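Local coordinates for protein porin (PDB 3PRN) that forms trimeric outer-membrane channels through which small hydrophilic solutes of up to about 0.6 kDa diffuse passively, at residues 84-89 / 115-120; 129-134 / 151-156; 146-151 / 160-165; 179-184 / 192-197; 186-191 / 215-220. The protein carries 1 engineered substitution. One frame throughout, in Å; residues are numbered along the deposited sequence. Where two conformers were deposited one is given.

Contact 1: 84-89 / 115-120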
# COMPACT_ATOMS: atom_id res chain seq x y z
N ASN A 84 -6.47 16.01 2.61
CA ASN A 84 -7.62 15.45 1.82
C ASN A 84 -8.81 15.38 2.76
O ASN A 84 -9.08 14.35 3.40
CB ASN A 84 -7.18 14.05 1.34
CG ASN A 84 -8.17 13.32 0.47
OD1 ASN A 84 -9.22 13.85 0.05
ND2 ASN A 84 -7.84 12.04 0.18
N VAL A 85 -9.57 16.45 2.96
CA VAL A 85 -10.64 16.59 3.89
C VAL A 85 -12.02 16.16 3.38
O VAL A 85 -12.21 16.09 2.16
CB VAL A 85 -10.74 18.07 4.39
CG1 VAL A 85 -9.37 18.54 4.96
CG2 VAL A 85 -11.12 19.08 3.29
N ASP A 86 -12.88 15.88 4.34
CA ASP A 86 -14.30 15.75 4.12
C ASP A 86 -14.88 17.17 4.02
O ASP A 86 -14.58 18.04 4.85
CB ASP A 86 -15.01 15.01 5.30
CG ASP A 86 -14.66 13.54 5.21
OD1 ASP A 86 -15.10 12.84 4.22
OD2 ASP A 86 -13.91 13.00 6.11
N THR A 87 -15.69 17.39 3.01
CA THR A 87 -16.27 18.72 2.75
C THR A 87 -17.70 18.84 3.29
O THR A 87 -18.42 17.87 3.57
CB THR A 87 -16.32 19.00 1.25
OG1 THR A 87 -17.10 18.01 0.60
CG2 THR A 87 -14.93 19.00 0.61
N ALA A 88 -18.09 20.10 3.49
CA ALA A 88 -19.42 20.33 4.08
C ALA A 88 -20.58 19.77 3.29
O ALA A 88 -21.44 19.05 3.84
CB ALA A 88 -19.57 21.83 4.33
N PHE A 89 -20.60 19.95 1.97
CA PHE A 89 -21.76 19.48 1.19
C PHE A 89 -21.83 17.96 1.18
O PHE A 89 -22.91 17.37 1.04
CB PHE A 89 -21.62 20.03 -0.24
CG PHE A 89 -22.89 20.05 -1.05
CD1 PHE A 89 -23.82 21.09 -0.85
CD2 PHE A 89 -23.17 19.07 -1.98
CE1 PHE A 89 -25.01 21.13 -1.61
CE2 PHE A 89 -24.36 19.07 -2.73
CZ PHE A 89 -25.27 20.12 -2.52
N PHE A 115 -16.39 19.23 -4.57
CA PHE A 115 -15.28 18.43 -4.02
C PHE A 115 -15.78 17.55 -2.87
O PHE A 115 -16.71 17.87 -2.13
CB PHE A 115 -14.19 19.36 -3.49
CG PHE A 115 -13.44 20.07 -4.58
CD1 PHE A 115 -13.08 19.36 -5.73
CD2 PHE A 115 -13.10 21.40 -4.45
CE1 PHE A 115 -12.39 19.99 -6.75
CE2 PHE A 115 -12.40 22.02 -5.47
CZ PHE A 115 -12.04 21.33 -6.59
N ALA A 116 -15.07 16.42 -2.71
CA ALA A 116 -15.41 15.53 -1.58
C ALA A 116 -14.12 14.76 -1.25
O ALA A 116 -13.21 14.74 -2.10
CB ALA A 116 -16.53 14.57 -2.00
N TYR A 117 -14.09 14.04 -0.14
CA TYR A 117 -12.90 13.23 0.14
C TYR A 117 -12.49 12.36 -1.06
O TYR A 117 -13.33 11.65 -1.60
CB TYR A 117 -13.26 12.29 1.31
CG TYR A 117 -12.11 11.43 1.80
CD1 TYR A 117 -11.05 11.96 2.50
CD2 TYR A 117 -12.12 10.06 1.53
CE1 TYR A 117 -10.00 11.14 2.96
CE2 TYR A 117 -11.08 9.23 2.00
CZ TYR A 117 -10.05 9.77 2.71
OH TYR A 117 -9.02 8.96 3.15
N ASN A 118 -11.21 12.35 -1.41
CA ASN A 118 -10.80 11.57 -2.60
C ASN A 118 -10.34 10.19 -2.15
O ASN A 118 -9.30 10.10 -1.44
CB ASN A 118 -9.65 12.29 -3.33
CG ASN A 118 -10.14 13.67 -3.80
OD1 ASN A 118 -11.15 13.75 -4.49
ND2 ASN A 118 -9.40 14.72 -3.46
N SER A 119 -11.06 9.16 -2.51
CA SER A 119 -10.72 7.83 -2.03
C SER A 119 -9.50 7.22 -2.67
O SER A 119 -8.97 6.27 -2.05
CB SER A 119 -11.89 6.85 -2.20
OG SER A 119 -12.90 7.12 -1.26
N LYS A 120 -9.07 7.68 -3.83
CA LYS A 120 -7.99 7.09 -4.56
C LYS A 120 -7.02 8.12 -5.14
O LYS A 120 -7.37 9.31 -5.08
CB LYS A 120 -8.59 6.39 -5.82
CG LYS A 120 -9.43 5.18 -5.36
CD LYS A 120 -9.86 4.43 -6.62
CE LYS A 120 -10.67 3.21 -6.22
NZ LYS A 120 -11.26 2.52 -7.38
O HOH W 1 -16.11 14.38 2.04

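Contact 2: 129-134 / 151-156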
# COMPACT_ATOMS: atom_id res chain seq x y z
N ASN A 129 -1.49 19.12 -5.85
CA ASN A 129 -1.29 20.17 -4.86
C ASN A 129 -2.62 20.59 -4.23
O ASN A 129 -2.74 21.70 -3.70
CB ASN A 129 -0.61 21.38 -5.55
CG ASN A 129 0.85 21.01 -5.82
OD1 ASN A 129 1.64 20.90 -4.87
ND2 ASN A 129 1.26 20.76 -7.05
N TYR A 130 -3.58 19.67 -4.31
CA TYR A 130 -4.90 19.91 -3.74
C TYR A 130 -4.77 19.84 -2.21
O TYR A 130 -4.21 18.94 -1.60
CB TYR A 130 -5.84 18.88 -4.31
CG TYR A 130 -7.20 18.70 -3.72
CD1 TYR A 130 -7.40 18.15 -2.46
CD2 TYR A 130 -8.31 19.00 -4.49
CE1 TYR A 130 -8.68 17.91 -1.97
CE2 TYR A 130 -9.59 18.79 -4.01
CZ TYR A 130 -9.77 18.21 -2.77
OH TYR A 130 -11.06 17.98 -2.36
N ASN A 131 -5.30 20.85 -1.53
CA ASN A 131 -5.25 20.92 -0.07
C ASN A 131 -6.47 21.62 0.51
O ASN A 131 -6.87 22.70 0.05
CB ASN A 131 -3.96 21.63 0.37
CG ASN A 131 -3.73 21.45 1.86
OD1 ASN A 131 -3.27 20.38 2.25
ND2 ASN A 131 -4.05 22.46 2.66
N GLY A 132 -7.10 20.99 1.50
CA GLY A 132 -8.27 21.58 2.12
C GLY A 132 -8.06 21.74 3.62
O GLY A 132 -7.12 21.17 4.22
N ILE A 133 -8.93 22.55 4.21
CA ILE A 133 -9.00 22.71 5.66
C ILE A 133 -10.48 22.52 6.02
O ILE A 133 -11.36 23.03 5.29
CB ILE A 133 -8.53 24.08 6.15
CG1 ILE A 133 -7.21 24.47 5.50
CG2 ILE A 133 -8.47 24.15 7.66
CD1 ILE A 133 -6.80 25.93 5.70
N ALA A 134 -10.82 21.77 7.04
CA ALA A 134 -12.24 21.66 7.37
C ALA A 134 -12.36 21.84 8.90
O ALA A 134 -11.39 21.57 9.62
CB ALA A 134 -12.85 20.35 6.92
N PRO A 151 -7.62 23.87 -4.79
CA PRO A 151 -7.18 22.79 -5.67
C PRO A 151 -5.75 22.84 -6.08
O PRO A 151 -5.16 21.85 -6.60
CB PRO A 151 -8.13 22.88 -6.84
CG PRO A 151 -8.74 24.24 -6.82
CD PRO A 151 -8.60 24.79 -5.42
N ASP A 152 -5.06 23.98 -5.90
CA ASP A 152 -3.64 24.01 -6.20
C ASP A 152 -3.03 25.06 -5.27
O ASP A 152 -2.88 26.25 -5.65
CB ASP A 152 -3.31 24.34 -7.66
CG ASP A 152 -1.82 24.18 -7.94
OD1 ASP A 152 -0.93 24.30 -7.07
OD2 ASP A 152 -1.49 23.95 -9.12
N GLN A 153 -2.67 24.61 -4.08
CA GLN A 153 -2.15 25.50 -3.06
C GLN A 153 -0.80 26.11 -3.33
O GLN A 153 -0.40 27.04 -2.60
CB GLN A 153 -2.12 24.76 -1.68
CG GLN A 153 -0.90 23.82 -1.57
CD GLN A 153 -0.59 23.51 -0.10
OE1 GLN A 153 -0.90 24.32 0.79
NE2 GLN A 153 0.04 22.37 0.15
N THR A 154 -0.01 25.67 -4.27
CA THR A 154 1.30 26.24 -4.47
C THR A 154 1.20 27.49 -5.36
O THR A 154 2.09 28.34 -5.30
CB THR A 154 2.27 25.25 -5.16
OG1 THR A 154 1.65 24.95 -6.42
CG2 THR A 154 2.43 23.95 -4.39
N VAL A 155 0.17 27.60 -6.15
CA VAL A 155 0.06 28.74 -7.11
C VAL A 155 -0.60 29.91 -6.44
O VAL A 155 -1.46 29.73 -5.53
CB VAL A 155 -0.78 28.24 -8.30
CG1 VAL A 155 -1.39 29.39 -9.05
CG2 VAL A 155 0.07 27.34 -9.19
N ASP A 156 -0.24 31.13 -6.79
CA ASP A 156 -0.85 32.30 -6.18
C ASP A 156 -2.37 32.18 -6.03
O ASP A 156 -3.13 31.87 -6.95
CB ASP A 156 -0.62 33.52 -7.11
CG ASP A 156 -0.73 34.75 -6.22
OD1 ASP A 156 -1.89 35.27 -6.00
OD2 ASP A 156 0.32 35.20 -5.63
O HOH W 2 -3.31 20.30 -7.76
O HOH W 3 0.77 20.71 -2.07

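Contact 3: 146-151 / 160-165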
# COMPACT_ATOMS: atom_id res chain seq x y z
N LEU A 146 -17.75 23.30 8.11
CA LEU A 146 -17.19 24.32 7.27
C LEU A 146 -16.03 23.72 6.46
O LEU A 146 -15.26 22.97 7.08
CB LEU A 146 -16.57 25.46 8.11
CG LEU A 146 -17.63 26.51 8.50
CD1 LEU A 146 -17.63 26.67 10.00
CD2 LEU A 146 -17.29 27.81 7.79
N SER A 147 -15.93 24.02 5.18
CA SER A 147 -14.75 23.44 4.50
C SER A 147 -14.25 24.46 3.50
O SER A 147 -15.05 25.25 2.95
CB SER A 147 -15.06 22.10 3.87
OG SER A 147 -16.20 22.20 3.00
N TYR A 148 -12.94 24.46 3.30
CA TYR A 148 -12.30 25.35 2.33
C TYR A 148 -11.30 24.52 1.53
O TYR A 148 -10.44 23.84 2.15
CB TYR A 148 -11.61 26.48 3.10
CG TYR A 148 -10.61 27.24 2.26
CD1 TYR A 148 -11.01 28.24 1.37
CD2 TYR A 148 -9.27 26.91 2.36
CE1 TYR A 148 -10.06 28.91 0.60
CE2 TYR A 148 -8.30 27.57 1.60
CZ TYR A 148 -8.73 28.55 0.71
OH TYR A 148 -7.75 29.19 -0.04
N VAL A 149 -11.46 24.44 0.22
CA VAL A 149 -10.55 23.60 -0.56
C VAL A 149 -9.84 24.43 -1.61
O VAL A 149 -10.47 25.15 -2.39
CB VAL A 149 -11.33 22.46 -1.25
CG1 VAL A 149 -10.38 21.61 -2.10
CG2 VAL A 149 -12.07 21.56 -0.28
N ASP A 150 -8.53 24.39 -1.61
CA ASP A 150 -7.75 25.08 -2.67
C ASP A 150 -7.23 23.96 -3.55
O ASP A 150 -6.42 23.14 -3.09
CB ASP A 150 -6.65 25.84 -1.95
CG ASP A 150 -5.76 26.63 -2.91
OD1 ASP A 150 -5.78 26.36 -4.10
OD2 ASP A 150 -4.99 27.47 -2.40
N PRO A 151 -7.62 23.87 -4.79
CA PRO A 151 -7.18 22.79 -5.67
C PRO A 151 -5.75 22.84 -6.08
O PRO A 151 -5.16 21.85 -6.60
CB PRO A 151 -8.13 22.88 -6.84
CG PRO A 151 -8.74 24.24 -6.82
CD PRO A 151 -8.60 24.79 -5.42
N VAL A 160 -6.42 30.90 -8.74
CA VAL A 160 -7.17 29.62 -8.76
C VAL A 160 -8.52 29.81 -8.11
O VAL A 160 -8.72 30.75 -7.34
CB VAL A 160 -6.38 28.47 -8.08
CG1 VAL A 160 -5.06 28.25 -8.83
CG2 VAL A 160 -6.05 28.76 -6.64
N THR A 161 -9.48 28.98 -8.39
CA THR A 161 -10.79 29.13 -7.76
C THR A 161 -10.86 28.21 -6.55
O THR A 161 -10.74 27.00 -6.74
CB THR A 161 -11.88 28.69 -8.76
OG1 THR A 161 -11.67 29.41 -9.98
CG2 THR A 161 -13.27 28.86 -8.23
N GLU A 162 -11.09 28.73 -5.39
CA GLU A 162 -11.18 27.87 -4.19
C GLU A 162 -12.65 27.61 -3.88
O GLU A 162 -13.48 28.45 -4.21
CB GLU A 162 -10.50 28.56 -3.00
CG GLU A 162 -8.99 28.65 -3.22
CD GLU A 162 -8.58 29.98 -3.81
OE1 GLU A 162 -9.33 30.98 -3.73
OE2 GLU A 162 -7.47 30.07 -4.40
N GLU A 163 -12.96 26.47 -3.26
CA GLU A 163 -14.31 26.13 -2.92
C GLU A 163 -14.55 26.36 -1.43
O GLU A 163 -13.78 25.91 -0.58
CB GLU A 163 -14.57 24.65 -3.25
CG GLU A 163 -15.95 24.19 -2.81
CD GLU A 163 -16.07 22.67 -2.84
OE1 GLU A 163 -15.77 21.99 -1.80
OE2 GLU A 163 -16.48 22.09 -3.91
N PHE A 164 -15.60 27.09 -1.12
CA PHE A 164 -15.95 27.33 0.29
C PHE A 164 -17.34 26.77 0.55
O PHE A 164 -18.30 27.05 -0.18
CB PHE A 164 -15.93 28.81 0.64
CG PHE A 164 -16.35 29.02 2.10
CD1 PHE A 164 -15.49 28.63 3.13
CD2 PHE A 164 -17.59 29.58 2.39
CE1 PHE A 164 -15.89 28.79 4.47
CE2 PHE A 164 -17.99 29.74 3.72
CZ PHE A 164 -17.14 29.34 4.76
N GLY A 165 -17.43 25.98 1.59
CA GLY A 165 -18.69 25.31 1.91
C GLY A 165 -19.10 25.50 3.36
O GLY A 165 -18.29 25.45 4.29
O HOH W 4 -15.38 23.18 0.60

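Contact 4: 179-184 / 192-197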
# COMPACT_ATOMS: atom_id res chain seq x y z
N ALA A 179 -29.15 21.60 6.00
CA ALA A 179 -29.02 22.58 4.91
C ALA A 179 -27.52 22.72 4.63
O ALA A 179 -26.68 22.54 5.55
CB ALA A 179 -29.63 23.90 5.40
N ALA A 180 -27.21 23.08 3.42
CA ALA A 180 -25.82 23.25 3.02
C ALA A 180 -25.76 24.24 1.86
O ALA A 180 -26.67 24.25 1.03
CB ALA A 180 -25.24 21.91 2.57
N TYR A 181 -24.64 24.93 1.76
CA TYR A 181 -24.41 25.88 0.68
C TYR A 181 -22.92 25.88 0.37
O TYR A 181 -22.14 25.93 1.34
CB TYR A 181 -24.85 27.30 1.18
CG TYR A 181 -24.63 28.34 0.11
CD1 TYR A 181 -25.52 28.42 -0.96
CD2 TYR A 181 -23.59 29.23 0.15
CE1 TYR A 181 -25.37 29.38 -1.97
CE2 TYR A 181 -23.44 30.21 -0.82
CZ TYR A 181 -24.30 30.25 -1.89
OH TYR A 181 -24.15 31.20 -2.89
N THR A 182 -22.53 25.86 -0.85
CA THR A 182 -21.15 25.84 -1.28
C THR A 182 -20.94 26.77 -2.46
O THR A 182 -21.67 26.62 -3.45
CB THR A 182 -20.76 24.39 -1.75
OG1 THR A 182 -20.88 23.56 -0.59
CG2 THR A 182 -19.33 24.35 -2.26
N THR A 183 -19.98 27.69 -2.38
CA THR A 183 -19.74 28.58 -3.51
C THR A 183 -18.53 28.06 -4.29
O THR A 183 -17.57 27.46 -3.74
CB THR A 183 -19.53 30.05 -3.06
OG1 THR A 183 -18.40 30.07 -2.19
CG2 THR A 183 -20.65 30.55 -2.16
N ASP A 184 -18.60 28.20 -5.60
CA ASP A 184 -17.59 27.78 -6.54
C ASP A 184 -17.25 26.28 -6.32
O ASP A 184 -16.10 25.86 -6.29
CB ASP A 184 -16.33 28.58 -6.46
CG ASP A 184 -16.47 30.06 -6.81
OD1 ASP A 184 -17.39 30.46 -7.54
OD2 ASP A 184 -15.61 30.82 -6.33
N ASP A 192 -22.62 27.72 -7.78
CA ASP A 192 -23.02 27.83 -6.39
C ASP A 192 -24.18 26.87 -6.13
O ASP A 192 -25.20 26.88 -6.85
CB ASP A 192 -23.35 29.25 -5.96
CG ASP A 192 -22.26 30.24 -6.32
OD1 ASP A 192 -21.05 29.94 -6.26
OD2 ASP A 192 -22.60 31.38 -6.76
N ILE A 193 -24.01 25.96 -5.17
CA ILE A 193 -25.01 24.92 -5.00
C ILE A 193 -25.61 24.95 -3.61
O ILE A 193 -25.02 25.52 -2.69
CB ILE A 193 -24.40 23.53 -5.35
CG1 ILE A 193 -23.23 23.18 -4.38
CG2 ILE A 193 -23.95 23.56 -6.80
CD1 ILE A 193 -22.68 21.78 -4.67
N ALA A 194 -26.80 24.38 -3.44
CA ALA A 194 -27.41 24.47 -2.11
C ALA A 194 -28.33 23.27 -1.90
O ALA A 194 -28.82 22.71 -2.86
CB ALA A 194 -28.24 25.74 -1.91
N PHE A 195 -28.56 22.94 -0.67
CA PHE A 195 -29.38 21.83 -0.28
C PHE A 195 -30.20 22.19 0.95
O PHE A 195 -29.71 22.82 1.90
CB PHE A 195 -28.45 20.64 0.09
CG PHE A 195 -29.05 19.63 1.02
CD1 PHE A 195 -30.17 18.88 0.63
CD2 PHE A 195 -28.42 19.30 2.22
CE1 PHE A 195 -30.68 17.88 1.43
CE2 PHE A 195 -28.96 18.32 3.06
CZ PHE A 195 -30.05 17.57 2.65
N VAL A 196 -31.44 21.72 0.97
CA VAL A 196 -32.23 21.85 2.18
C VAL A 196 -33.03 20.55 2.26
O VAL A 196 -33.53 20.12 1.22
CB VAL A 196 -33.25 23.01 2.10
CG1 VAL A 196 -34.08 22.98 3.37
CG2 VAL A 196 -32.53 24.36 2.00
N GLY A 197 -33.02 19.91 3.41
CA GLY A 197 -33.77 18.67 3.51
C GLY A 197 -34.43 18.53 4.86
O GLY A 197 -34.04 19.12 5.87

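Contact 5: 186-191 / 215-220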
# COMPACT_ATOMS: atom_id res chain seq x y z
N GLY A 186 -16.48 22.56 -6.62
CA GLY A 186 -15.68 21.82 -7.58
C GLY A 186 -14.61 22.69 -8.22
O GLY A 186 -13.96 22.25 -9.15
N GLY A 187 -14.45 23.89 -7.68
CA GLY A 187 -13.45 24.80 -8.24
C GLY A 187 -13.97 25.40 -9.57
O GLY A 187 -13.17 25.89 -10.36
N ILE A 188 -15.27 25.41 -9.78
CA ILE A 188 -15.87 25.99 -11.01
C ILE A 188 -16.48 27.34 -10.66
O ILE A 188 -17.40 27.40 -9.82
CB ILE A 188 -16.93 25.02 -11.53
CG1 ILE A 188 -16.21 23.71 -11.91
CG2 ILE A 188 -17.69 25.59 -12.74
CD1 ILE A 188 -17.18 22.52 -11.90
N VAL A 189 -15.95 28.40 -11.27
CA VAL A 189 -16.48 29.73 -10.94
C VAL A 189 -17.99 29.79 -11.15
O VAL A 189 -18.47 29.36 -12.19
CB VAL A 189 -15.83 30.80 -11.89
CG1 VAL A 189 -16.32 32.19 -11.53
CG2 VAL A 189 -14.31 30.74 -11.79
N ASP A 190 -18.70 30.38 -10.22
CA ASP A 190 -20.11 30.60 -10.18
C ASP A 190 -20.96 29.36 -10.06
O ASP A 190 -22.19 29.46 -10.17
CB ASP A 190 -20.59 31.43 -11.40
CG ASP A 190 -19.96 32.83 -11.37
OD1 ASP A 190 -19.81 33.45 -10.29
OD2 ASP A 190 -19.59 33.32 -12.47
N ASN A 191 -20.34 28.21 -9.78
CA ASN A 191 -21.14 26.98 -9.59
C ASN A 191 -21.59 26.98 -8.15
O ASN A 191 -20.90 26.37 -7.30
CB ASN A 191 -20.23 25.79 -9.93
CG ASN A 191 -20.95 24.47 -9.84
OD1 ASN A 191 -22.16 24.38 -10.09
ND2 ASN A 191 -20.21 23.41 -9.46
N ASN A 215 -28.60 22.93 -8.07
CA ASN A 215 -27.50 22.26 -8.68
C ASN A 215 -26.54 23.17 -9.40
O ASN A 215 -25.70 22.71 -10.15
CB ASN A 215 -27.92 21.06 -9.54
CG ASN A 215 -28.49 19.96 -8.68
OD1 ASN A 215 -27.85 19.46 -7.73
ND2 ASN A 215 -29.67 19.42 -9.00
N GLY A 216 -26.61 24.47 -9.10
CA GLY A 216 -25.66 25.42 -9.67
C GLY A 216 -25.59 25.41 -11.19
O GLY A 216 -26.64 25.58 -11.83
N LEU A 217 -24.43 25.24 -11.80
CA LEU A 217 -24.31 25.29 -13.25
C LEU A 217 -24.66 23.95 -13.89
O LEU A 217 -24.59 23.84 -15.12
CB LEU A 217 -22.91 25.75 -13.70
CG LEU A 217 -22.47 27.16 -13.31
CD1 LEU A 217 -21.04 27.50 -13.77
CD2 LEU A 217 -23.41 28.23 -13.86
N SER A 218 -25.01 22.90 -13.14
CA SER A 218 -25.35 21.65 -13.78
C SER A 218 -26.52 21.78 -14.77
O SER A 218 -27.48 22.53 -14.50
CB SER A 218 -25.77 20.67 -12.67
OG SER A 218 -26.47 19.56 -13.19
N THR A 219 -26.59 20.97 -15.82
CA THR A 219 -27.75 21.05 -16.70
C THR A 219 -29.01 20.50 -16.05
O THR A 219 -30.10 20.72 -16.64
CB THR A 219 -27.61 20.31 -18.05
OG1 THR A 219 -27.49 18.90 -17.77
CG2 THR A 219 -26.38 20.82 -18.80
N ALA A 220 -28.92 19.89 -14.88
CA ALA A 220 -30.13 19.31 -14.30
C ALA A 220 -31.06 20.39 -13.76
O ALA A 220 -32.26 20.19 -13.71
CB ALA A 220 -29.69 18.36 -13.14
O HOH W 5 -22.98 21.62 -10.18

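Contact 1: 84-89 / 115-120
At the root of the long loop that joins strands 78-83 and 131-138 and folds into the barrel, N84 and T87 of the outgoing chain grip the returning chain at N118 and F115. The side-chain amide of N84 reads the backbone of a single residue twice: OD1 accepts from N118 N at 2.9 Å, almost straight at 178°, while ND2 gives a hydrogen to N118 O at 2.9 Å. Both bonds lie in the relevant carbonyl planes, on lone pairs, which fixes the rotation of the amide. Placing CG anti to the backbone N (chi1 -178°) brings that amide nearly parallel to the Y117 ring, with ND2 over one face; the backbone oxygen of N84 meets the ring edge in plane, 3.2 Å from Y117 CD1. In general porins the corresponding loop narrows the channel, forming the eyelet. Here Y117 is also held at its hydroxyl by N67, and N84 ND2 has a second acceptor in A68 O. Farther along, T87, the N-cap residue of helix 88-91, donates from OG1 to F115 O at 2.8 Å. Between these two grips a water accepts from T87 N and Y117 N and donates to D86 OD1.

Contact 2: 129-134 / 151-156
N129 meets the D152-V155 turn with both backbone and side chain. Its carbonyl oxygen takes the one direct hydrogen bond between the segments, from Q153 N at 2.9 Å and nearly straight (172°), while its side chain lies alongside that of D152, the amide and carboxylate planes 11° apart. N129 CB sits 3.3 Å from D152 OD1, and N129 OD1 comes across T154 CG2 at 3.2 Å. Two waters complete the seam: one accepts from N129 N and donates to P151 O, the other donates to N129 OD1 and accepts from Q153 NE2. Next, Y130 turns its ring away toward F115, which it meets edge-to-face, while its CA makes a CH...O contact with P151 O (3.5 Å). At the start of strand 131-138, N131 stacks its amide on that of Q153, the planes only 6° apart, with N131 CB 3.9 Å from Q153 CD. Q153 extends onward to the trimer interface, where NE2 bonds to I27 O of the second subunit. The turn stiffens itself: D152 OD1 accepts from T154 N (3.3 Å), an Asx turn, and uses its syn lone pair for T154 OG1 (2.7 Å). A single carboxylate oxygen thus gathers two donors of its own turn, and the segment leading into strand 131-138 is joined to it mostly through carbonyls, amides and bridging water, consistent with its place at the interface with the second subunit.

Contact 3: 146-151 / 160-165
S147 pairs with G165, and V149 with E163, through backbone hydrogen bonds, G165 N to S147 O at 2.8 Å and V149 N to E163 O at 2.9 Å, each with its reciprocal bond. Between them, Y148 and F164 form a non-hydrogen-bonded pair, where the backbones come closer and Y148 CA approaches E163 O at 3.3 Å. Around this core the side chains divide by face. On the face of Y148 and F164, L146 CD2 meets F164 CZ obliquely, 3.4 Å away, and Y148 CB lies at the ring's edge. The tyrosine runs alongside E162, pointing the same way, with Y148 OH 3.5 Å from E162 CG; the glutamate chain reaches this position by bending at chi2 (96°). D150 flanks E162 as well, their carboxylate oxygens D150 OD1 and E162 OE2 4.1 Å apart, so each probably raises the other's pKa slightly. D150 OD1 is meanwhile taken by the backbone N of D152. On the other face, a water joins S147 OG to E163 OE1, 2.7 Å from each. Second-shell groups fix both ends of that bridge: S147 OG bonds to A88 N, and E163 OE2 receives the backbone N of G186 and of F115. Near the strand ends, P151 CD packs against T161 O at 3.3 Å, a buried oxygen with no hydrogen-bond partner in the model. With strand axes at 176°, this is the antiparallel hairpin of strands 142-150 and 163-171, the repeating unit of the porin barrel: one face, where a bound detergent touches Y148, lies outward, and the other supports the inward-folded loop.

Contact 4: 179-184 / 192-197
A180 and F195 lie at the packed heart of the hairpin formed by strands 175-183 and 193-200, part of the sixteen-stranded porin barrel. Their backbones exchange two hydrogen bonds, A180 N to F195 O and F195 N to A180 O, both 2.9 Å. T182 and I193 pair in the same way further on, with T182 N to I193 O at 3.1 Å. On the face carrying these four residues, A180 CB meets the edge of the F195 ring at CD2, 4.1 Å away, and T182 CB rests against I193 CG1 at 3.8 Å. The isoleucine puts CG1 between the backbone N and the carbonyl carbon (chi1 63°), bringing it across to the threonine. F89 of helix 88-91 covers this buried side, touching A180, T182, I193 and F195, while the F195 ring also meets Y213 of the next strand.

The other face is the surface side, with looser side-chain contact. Y181 and V196 lie there: A194 CB reaches the Y181 ring at its edge, in plane, Y181 CD1 lies 3.4 Å from I193 O, and A179 CB only just reaches V196 CG2 at 4.5 Å. Y181 leans obliquely toward D192, whose CB is 3.7 Å from Y181 OH. Where the hairpin closes, at its loop end, the carboxylates of D184 and D192 run side by side, a pairing that probably raises their pKa values. Backbone N-H groups probably offset this in part: D184 OD1 accepts from D190 N, and D192 OD1, met nearly along its C-O axis, accepts from D184 N at 3.1 Å.

Contact 5: 186-191 / 215-220
N191, polar, and L217, apolar, face each other across two neighbouring barrel loops, and the two side chains divide the contact between them. The asparagine sends OD1 to the backbone N of L217, accepting at 3.0 Å with an angle of 168°; having CG anti to its own N (chi1 -178°) points OD1 at the second turn. The donor is tilted 20° from the carbonyl plane, and the same OD1 also accepts from a water. That water donates in turn to N215 O, the carbonyl that opens the type II' turn N215-S218. N191 ND2, meanwhile, bonds to A185 O within its own loop. L217 crosses I188 obliquely and lays its branched end against the type II turn I188-N191, with CD1 4.0 Å from I188 CG2 and 3.5 Å from V189 O, and CG 3.9 Å from D190 O. G216 supplies the positive phi that the type II' turn requires, and the space beside its CA, 3.7 Å from N191 OD1, is taken by the amide. The N215 side chain is held by G221 and Q223, and S218 OG forms an ST turn to A220 N while bonding also to Q111 O. The chemistry is therefore of one direct hydrogen bond and a water bridge, beside a leucine packed on one isoleucine methyl and two carbonyls: the carboxamide links the two turns and probably helps set their relative position.

Along the sequence, contact 1 closes before any other opens; contacts 2 and 3 interleave and share P151, and contacts 4 and 5 also interleave. Strands 131-138, 142-150, 163-171, 175-183 and 193-200 are successive neighbours in the barrel sheet, so contacts 2, 3 and 4 occupy one patch of its wall, the centres of 2 and 3 lying about 8 Å apart and those of 3 and 4 about 13 Å. Contact 1 lies inward, its loop touching all four others; contact 5 is farthest from it, about 17 Å between centres. The wall thus holds the loop that shapes the pore, while contact 2 faces the trimer neighbour.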